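Local coordinates for protein amidohydrolase (Brucella melitensis biovar Abortus, PDB 4F0L) that belongs to the amidohydrolase family, binds an iron ion and is probably a metal-dependent deaminase, at residues 21-30 / 41-51. Numbering follows the deposited sequence.
Sequences LPDGWAENVR and IETGVLAGPDD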
loop_
_atom_site.group_PDB
_atom_site.type_symbol
_atom_site.label_atom_id
_atom_site.label_comp_id
_atom_site.label_asym_id
_atom_site.label_seq_id
_atom_site.Cartn_x
_atom_site.Cartn_y
_atom_site.Cartn_z
ATOM N N LEU B 21 17.138 1.165 -19.620
ATOM C CA LEU B 21 17.365 2.305 -20.472
ATOM C C LEU B 21 16.081 2.644 -21.227
ATOM O O LEU B 21 15.128 1.849 -21.220
ATOM C CB LEU B 21 18.508 1.999 -21.437
ATOM C CG LEU B 21 19.836 1.595 -20.817
ATOM C CD1 LEU B 21 20.891 1.323 -21.903
ATOM C CD2 LEU B 21 20.306 2.714 -19.884
ATOM N N PRO B 22 16.036 3.818 -21.900
ATOM C CA PRO B 22 14.759 4.198 -22.550
ATOM C C PRO B 22 14.304 3.228 -23.623
ATOM O O PRO B 22 13.102 3.108 -23.861
ATOM C CB PRO B 22 15.064 5.573 -23.157
ATOM C CG PRO B 22 16.142 6.126 -22.289
ATOM C CD PRO B 22 16.988 4.939 -21.887
ATOM N N ASP B 23 15.241 2.524 -24.264
ATOM C CA ASP B 23 14.869 1.533 -25.255
ATOM C C ASP B 23 14.842 0.104 -24.663
ATOM O O ASP B 23 14.853 -0.855 -25.408
ATOM C CB ASP B 23 15.763 1.641 -26.511
ATOM C CG ASP B 23 17.243 1.450 -26.202
ATOM O OD1 ASP B 23 17.674 1.512 -25.019
ATOM O OD2 ASP B 23 18.000 1.212 -27.146
ATOM N N GLY B 24 14.792 -0.034 -23.334
ATOM C CA GLY B 24 14.674 -1.351 -22.709
ATOM C C GLY B 24 15.787 -1.730 -21.730
ATOM O O GLY B 24 16.776 -0.988 -21.538
ATOM N N TRP B 25 15.617 -2.886 -21.092
ATOM C CA TRP B 25 16.670 -3.440 -20.251
ATOM C C TRP B 25 17.900 -3.734 -21.029
ATOM O O TRP B 25 17.830 -4.256 -22.115
ATOM C CB TRP B 25 16.235 -4.727 -19.554
ATOM C CG TRP B 25 15.239 -4.451 -18.463
ATOM C CD1 TRP B 25 13.856 -4.602 -18.524
ATOM C CD2 TRP B 25 15.509 -3.939 -17.140
ATOM N NE1 TRP B 25 13.271 -4.250 -17.352
ATOM C CE2 TRP B 25 14.212 -3.828 -16.481
ATOM C CE3 TRP B 25 16.659 -3.592 -16.434
ATOM C CZ2 TRP B 25 14.106 -3.386 -15.190
ATOM C CZ3 TRP B 25 16.542 -3.148 -15.121
ATOM C CH2 TRP B 25 15.302 -3.030 -14.519
ATOM N N ALA B 26 19.050 -3.378 -20.475
ATOM C CA ALA B 26 20.336 -3.833 -21.019
ATOM C C ALA B 26 21.151 -4.409 -19.887
ATOM O O ALA B 26 20.945 -4.076 -18.714
ATOM C CB ALA B 26 21.084 -2.682 -21.672
ATOM N N GLU B 27 22.101 -5.261 -20.252
ATOM C CA GLU B 27 22.968 -5.899 -19.283
ATOM C C GLU B 27 24.393 -5.380 -19.364
ATOM O O GLU B 27 24.877 -4.983 -20.442
ATOM C CB GLU B 27 22.967 -7.416 -19.518
ATOM C CG GLU B 27 21.611 -8.056 -19.271
ATOM C CD GLU B 27 21.688 -9.555 -19.457
ATOM O OE1 GLU B 27 21.354 -10.039 -20.560
ATOM O OE2 GLU B 27 22.160 -10.235 -18.534
ATOM N N ASN B 28 25.060 -5.408 -18.216
ATOM C CA ASN B 28 26.448 -5.044 -18.105
ATOM C C ASN B 28 26.673 -3.621 -18.640
ATOM O O ASN B 28 27.436 -3.404 -19.580
ATOM C CB ASN B 28 27.340 -6.094 -18.809
ATOM C CG ASN B 28 27.459 -7.370 -17.993
ATOM O OD1 ASN B 28 27.561 -7.315 -16.784
ATOM N ND2 ASN B 28 27.404 -8.523 -18.645
ATOM N N VAL B 29 25.991 -2.678 -18.003
ATOM C CA VAL B 29 25.888 -1.295 -18.470
ATOM C C VAL B 29 26.854 -0.427 -17.669
ATOM O O VAL B 29 26.800 -0.385 -16.430
ATOM C CB VAL B 29 24.429 -0.782 -18.296
ATOM C CG1 VAL B 29 24.237 0.650 -18.817
ATOM C CG2 VAL B 29 23.445 -1.706 -19.024
ATOM N N ARG B 30 27.769 0.246 -18.368
ATOM C CA ARG B 30 28.698 1.149 -17.724
ATOM C C ARG B 30 28.183 2.583 -17.880
ATOM O O ARG B 30 28.006 3.053 -18.993
ATOM C CB ARG B 30 30.056 0.995 -18.371
ATOM C CG ARG B 30 31.186 1.439 -17.526
ATOM C CD ARG B 30 32.487 0.788 -18.011
ATOM N NE ARG B 30 33.546 1.351 -17.201
ATOM C CZ ARG B 30 34.516 2.151 -17.628
ATOM N NH1 ARG B 30 34.624 2.479 -18.900
ATOM N NH2 ARG B 30 35.399 2.612 -16.759
ATOM N N ILE B 41 27.078 6.015 -21.773
ATOM C CA ILE B 41 26.414 4.771 -21.436
ATOM C C ILE B 41 26.884 3.737 -22.456
ATOM O O ILE B 41 26.725 3.947 -23.653
ATOM C CB ILE B 41 24.881 4.865 -21.501
ATOM C CG1 ILE B 41 24.337 5.878 -20.481
ATOM C CG2 ILE B 41 24.253 3.506 -21.200
ATOM C CD1 ILE B 41 22.864 6.199 -20.747
ATOM N N GLU B 42 27.442 2.637 -21.959
ATOM C CA GLU B 42 28.027 1.558 -22.773
ATOM C C GLU B 42 27.376 0.265 -22.306
ATOM O O GLU B 42 27.365 0.022 -21.109
ATOM C CB GLU B 42 29.519 1.450 -22.470
ATOM C CG GLU B 42 30.493 2.037 -23.461
ATOM C CD GLU B 42 31.869 1.341 -23.356
ATOM O OE1 GLU B 42 32.474 1.400 -22.245
ATOM O OE2 GLU B 42 32.328 0.700 -24.352
ATOM N N THR B 43 26.844 -0.561 -23.199
ATOM C CA THR B 43 26.198 -1.808 -22.778
ATOM C C THR B 43 27.039 -3.031 -23.188
ATOM O O THR B 43 27.883 -2.943 -24.072
ATOM C CB THR B 43 24.791 -1.967 -23.348
ATOM O OG1 THR B 43 24.874 -2.121 -24.760
ATOM C CG2 THR B 43 23.906 -0.748 -23.045
ATOM N N GLY B 44 26.845 -4.138 -22.483
ATOM C CA GLY B 44 27.561 -5.374 -22.748
ATOM C C GLY B 44 29.055 -5.269 -22.535
ATOM O O GLY B 44 29.807 -5.850 -23.318
ATOM N N VAL B 45 29.502 -4.560 -21.486
ATOM C CA VAL B 45 30.961 -4.400 -21.218
ATOM C C VAL B 45 31.287 -4.887 -19.809
ATOM O O VAL B 45 30.415 -4.941 -18.960
ATOM C CB VAL B 45 31.481 -2.946 -21.394
ATOM C CG1 VAL B 45 31.352 -2.506 -22.842
ATOM C CG2 VAL B 45 30.746 -1.979 -20.478
ATOM N N LEU B 46 32.541 -5.290 -19.578
ATOM C CA LEU B 46 32.984 -5.706 -18.256
ATOM C C LEU B 46 33.195 -4.458 -17.436
ATOM O O LEU B 46 33.354 -3.376 -18.007
ATOM C CB LEU B 46 34.296 -6.484 -18.331
ATOM C CG LEU B 46 34.286 -7.815 -19.065
ATOM C CD1 LEU B 46 35.681 -8.384 -19.017
ATOM C CD2 LEU B 46 33.294 -8.797 -18.465
ATOM N N ALA B 47 33.103 -4.586 -16.107
ATOM C CA ALA B 47 33.380 -3.471 -15.191
ATOM C C ALA B 47 34.854 -3.126 -15.290
ATOM O O ALA B 47 35.687 -4.014 -15.297
ATOM C CB ALA B 47 33.038 -3.872 -13.753
ATOM N N GLY B 48 35.178 -1.844 -15.396
ATOM C CA GLY B 48 36.545 -1.405 -15.178
ATOM C C GLY B 48 36.943 -1.647 -13.723
ATOM O O GLY B 48 36.081 -1.763 -12.843
ATOM N N PRO B 49 38.261 -1.669 -13.448
ATOM C CA PRO B 49 38.712 -1.930 -12.079
ATOM C C PRO B 49 38.285 -0.875 -11.058
ATOM O O PRO B 49 38.141 -1.194 -9.896
ATOM C CB PRO B 49 40.232 -1.993 -12.210
ATOM C CG PRO B 49 40.558 -1.204 -13.435
ATOM C CD PRO B 49 39.368 -1.289 -14.346
ATOM N N ASP B 50 38.038 0.356 -11.476
ATOM C CA ASP B 50 37.597 1.373 -10.522
ATOM C C ASP B 50 36.079 1.642 -10.543
ATOM O O ASP B 50 35.603 2.522 -9.823
ATOM C CB ASP B 50 38.390 2.665 -10.762
ATOM C CG ASP B 50 39.892 2.493 -10.476
ATOM O OD1 ASP B 50 40.239 1.744 -9.530
ATOM O OD2 ASP B 50 40.705 3.096 -11.204
ATOM N N ASP B 51 35.322 0.884 -11.336
ATOM C CA ASP B 51 33.870 1.102 -11.435
ATOM C C ASP B 51 33.198 0.695 -10.134
ATOM O O ASP B 51 33.572 -0.282 -9.541
ATOM C CB ASP B 51 33.263 0.260 -12.541
ATOM C CG ASP B 51 33.721 0.678 -13.921
ATOM O OD1 ASP B 51 34.573 1.578 -14.031
ATOM O OD2 ASP B 51 33.204 0.107 -14.900
#
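Arg30 and Glu42 form an antiparallel hydrogen-bonded pair, joined by Arg30 N to Glu42 O at 2.8 Å and Glu42 N to Arg30 O at 3.0 Å, where strands 29-34 and 37-42 of a beta hairpin run side by side. Past the end of strand 37-42 the chain stays attached: Gly44 N donates to Glu27 O, and Val45 N makes an almost straight bond (175° at the hydrogen) to Asn28 O. These two acceptors sit at the corner where the chain leaves strand 24-26, and Asn28 and Val29 there form a G1 bulge opposite Ala16.

Arg30 makes the largest single contribution to the contact. With CG anti to the backbone N (chi1 -158°) and the chain extended as far as NE, it reaches along the loop and binds Asp51 through NE and one terminal nitrogen, one to each carboxylate oxygen. NE meets OD2 at 2.6 Å and NH2 meets OD1 at 3.0 Å; each oxygen uses its syn lone pair, and the guanidinium and carboxylate planes are only 15° apart. OD2 also receives a weak bond from Gly48 N within the turn 48-51. Val45 CG2 packs on Arg30 CB at 3.7 Å, crossing the arginine at about a right angle, while Phe13 forms a cation-pi contact with it.

An apolar group borders the other side of the pairing. Val29 CG1 touches Ile41 CG2 at 3.7 Å, the two side chains running alongside each other, and Thr43 CG2 lies against both Ala26 CB and Leu21 CD1.

On the Arg30 face of the small N-terminal sheet, well away from the iron site, this two-pronged salt bridge fixes the rotation of the carboxylate and ties the hairpin to the turn that leads into strand 52-54; the Glu42 carboxylate, beyond salt-bridge distance of NH1, probably adds a weaker attraction for the guanidinium.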